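Local atomic coordinates of lipoxygenase (Cyanothece sp., PDB entry 5EK8), a protein that probably inserts molecular oxygen into polyunsaturated fatty acids as a non-heme iron 9R-lipoxygenase carrying a PLAT domain. Residues T56-F61 / N95-I100. Residues are numbered along the deposited sequence; the frame is centred on the assembly and turned at random.
Sequences TGQLLF and NGRFEI
The Phe98 ring lies with one face against the backbone of Gly57, whose CA sits 3.9 Å from the ring centroid in a CH-pi contact, while Gly96 O is in plane at the ring edge. Leu59 approaches the same ring obliquely, its CG 4.0 Å from Phe98 CE2. Gln58 NE2 sits over the centre of one face of the Arg97 guanidinium, 3.8 Å from Arg97 CZ, with amide and guanidinium planes 29° apart; Asn95 OD1 lies in plane at its edge. With CG between its backbone N and carbonyl carbon (chi1 66°), Phe98 leans its ring over Gly57. A CB on Gly57 would probably run into this ring, and its backbone angles by themselves call for glycine. Gly57 and Phe98 form a hydrogen-bonded antiparallel pair, Gly57 N to Phe98 O and Phe98 N to Gly57 O at 2.9 Å. Leu59 N bonds to Gly96 O. Gln58, extended, sends NE2 almost straight (173°) to Asn95 O, 2.7 Å away, tying the turn before strand 97-102 to strand 53-61, the middle strand between 97-102 and 152-160 in what is probably the PLAT domain. A serine in place of Phe98 would probably leave Gly57 and Leu59 without their aromatic cover and open a gap beside Leu73 and Phe155. The chemistry thus divides by face: apolar Phe98 and Leu59 pack on strands 72-79 and 115-126, whereas Gln58, Arg97 and Glu99, salt-bridged to Lys54, make the other face polar.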
loop_
_atom_site.group_PDB
_atom_site.type_symbol
_atom_site.label_atom_id
_atom_site.label_comp_id
_atom_site.label_asym_id
_atom_site.label_seq_id
_atom_site.Cartn_x
_atom_site.Cartn_y
_atom_site.Cartn_z
ATOM N N THR A 56 -25.513 10.535 29.072
ATOM C CA THR A 56 -26.054 9.876 27.891
ATOM C C THR A 56 -25.781 10.660 26.625
ATOM O O THR A 56 -25.371 11.825 26.671
ATOM C CB THR A 56 -27.576 9.662 28.003
ATOM O OG1 THR A 56 -28.231 10.930 28.121
ATOM C CG2 THR A 56 -27.915 8.796 29.208
ATOM N N GLY A 57 -26.011 10.015 25.487
ATOM C CA GLY A 57 -25.897 10.715 24.219
ATOM C C GLY A 57 -25.781 9.807 23.015
ATOM O O GLY A 57 -25.973 8.601 23.120
ATOM N N GLN A 58 -25.477 10.394 21.864
ATOM C CA GLN A 58 -25.284 9.624 20.645
ATOM C C GLN A 58 -24.136 10.191 19.825
ATOM O O GLN A 58 -24.039 11.402 19.631
ATOM C CB GLN A 58 -26.561 9.600 19.807
ATOM C CG GLN A 58 -26.424 8.820 18.511
ATOM C CD GLN A 58 -27.699 8.820 17.693
ATOM O OE1 GLN A 58 -28.436 9.804 17.670
ATOM N NE2 GLN A 58 -27.967 7.708 17.019
ATOM N N LEU A 59 -23.267 9.308 19.346
ATOM C CA LEU A 59 -22.116 9.718 18.551
ATOM C C LEU A 59 -22.251 9.297 17.093
ATOM O O LEU A 59 -22.625 8.165 16.796
ATOM C CB LEU A 59 -20.831 9.138 19.136
ATOM C CG LEU A 59 -20.504 9.540 20.574
ATOM C CD1 LEU A 59 -19.099 9.079 20.947
ATOM C CD2 LEU A 59 -20.659 11.045 20.766
ATOM N N LEU A 60 -21.937 10.220 16.192
ATOM C CA LEU A 60 -21.982 9.950 14.759
ATOM C C LEU A 60 -20.641 10.277 14.099
ATOM O O LEU A 60 -19.906 11.138 14.579
ATOM C CB LEU A 60 -23.099 10.763 14.100
ATOM C CG LEU A 60 -24.502 10.673 14.707
ATOM C CD1 LEU A 60 -25.443 11.627 14.002
ATOM C CD2 LEU A 60 -25.044 9.257 14.638
ATOM N N PHE A 61 -20.318 9.583 13.009
ATOM C CA PHE A 61 -19.186 9.978 12.172
ATOM C C PHE A 61 -19.415 11.399 11.673
ATOM O O PHE A 61 -20.543 11.763 11.333
ATOM C CB PHE A 61 -19.015 9.041 10.975
ATOM C CG PHE A 61 -18.495 7.678 11.324
ATOM C CD1 PHE A 61 -17.143 7.401 11.245
ATOM C CD2 PHE A 61 -19.361 6.666 11.702
ATOM C CE1 PHE A 61 -16.661 6.148 11.551
ATOM C CE2 PHE A 61 -18.883 5.407 12.008
ATOM C CZ PHE A 61 -17.531 5.148 11.928
ATOM N N ASN A 95 -26.296 1.995 17.359
ATOM C CA ASN A 95 -26.806 3.283 16.909
ATOM C C ASN A 95 -25.973 4.445 17.438
ATOM O O ASN A 95 -26.379 5.601 17.336
ATOM C CB ASN A 95 -28.262 3.466 17.334
ATOM C CG ASN A 95 -29.151 2.320 16.883
ATOM O OD1 ASN A 95 -30.037 1.884 17.619
ATOM N ND2 ASN A 95 -28.913 1.820 15.673
ATOM N N GLY A 96 -24.809 4.130 18.001
ATOM C CA GLY A 96 -23.907 5.144 18.517
ATOM C C GLY A 96 -24.392 5.767 19.809
ATOM O O GLY A 96 -23.785 6.707 20.321
ATOM N N ARG A 97 -25.492 5.243 20.339
ATOM C CA ARG A 97 -26.057 5.751 21.582
ATOM C C ARG A 97 -25.340 5.157 22.794
ATOM O O ARG A 97 -24.871 4.020 22.758
ATOM C CB ARG A 97 -27.557 5.453 21.651
ATOM C CG ARG A 97 -28.387 6.226 20.639
ATOM C CD ARG A 97 -29.876 6.007 20.852
ATOM N NE ARG A 97 -30.677 6.933 20.054
ATOM C CZ ARG A 97 -31.159 6.664 18.845
ATOM N NH1 ARG A 97 -30.932 5.487 18.276
ATOM N NH2 ARG A 97 -31.873 7.578 18.201
ATOM N N PHE A 98 -25.255 5.934 23.866
ATOM C CA PHE A 98 -24.570 5.482 25.064
ATOM C C PHE A 98 -25.216 6.010 26.339
ATOM O O PHE A 98 -25.734 7.142 26.387
ATOM C CB PHE A 98 -23.093 5.891 25.024
ATOM C CG PHE A 98 -22.872 7.376 25.068
ATOM C CD1 PHE A 98 -22.740 8.034 26.279
ATOM C CD2 PHE A 98 -22.799 8.112 23.899
ATOM C CE1 PHE A 98 -22.541 9.393 26.325
ATOM C CE2 PHE A 98 -22.594 9.473 23.939
ATOM C CZ PHE A 98 -22.466 10.114 25.155
ATOM N N GLU A 99 -25.149 5.167 27.367
ATOM C CA GLU A 99 -25.636 5.475 28.702
ATOM C C GLU A 99 -24.551 5.121 29.723
ATOM O O GLU A 99 -24.607 4.073 30.369
ATOM C CB GLU A 99 -26.929 4.706 28.987
ATOM C CG GLU A 99 -27.701 5.166 30.213
ATOM C CD GLU A 99 -28.994 4.390 30.402
ATOM O OE1 GLU A 99 -29.320 3.562 29.523
ATOM O OE2 GLU A 99 -29.682 4.610 31.422
ATOM N N ILE A 100 -23.559 5.998 29.841
ATOM C CA ILE A 100 -22.425 5.810 30.748
ATOM C C ILE A 100 -22.781 6.040 32.213
ATOM O O ILE A 100 -23.365 7.060 32.562
ATOM C CB ILE A 100 -21.262 6.772 30.407
ATOM C CG1 ILE A 100 -20.953 6.765 28.909
ATOM C CG2 ILE A 100 -20.023 6.428 31.227
ATOM C CD1 ILE A 100 -20.280 5.512 28.422
#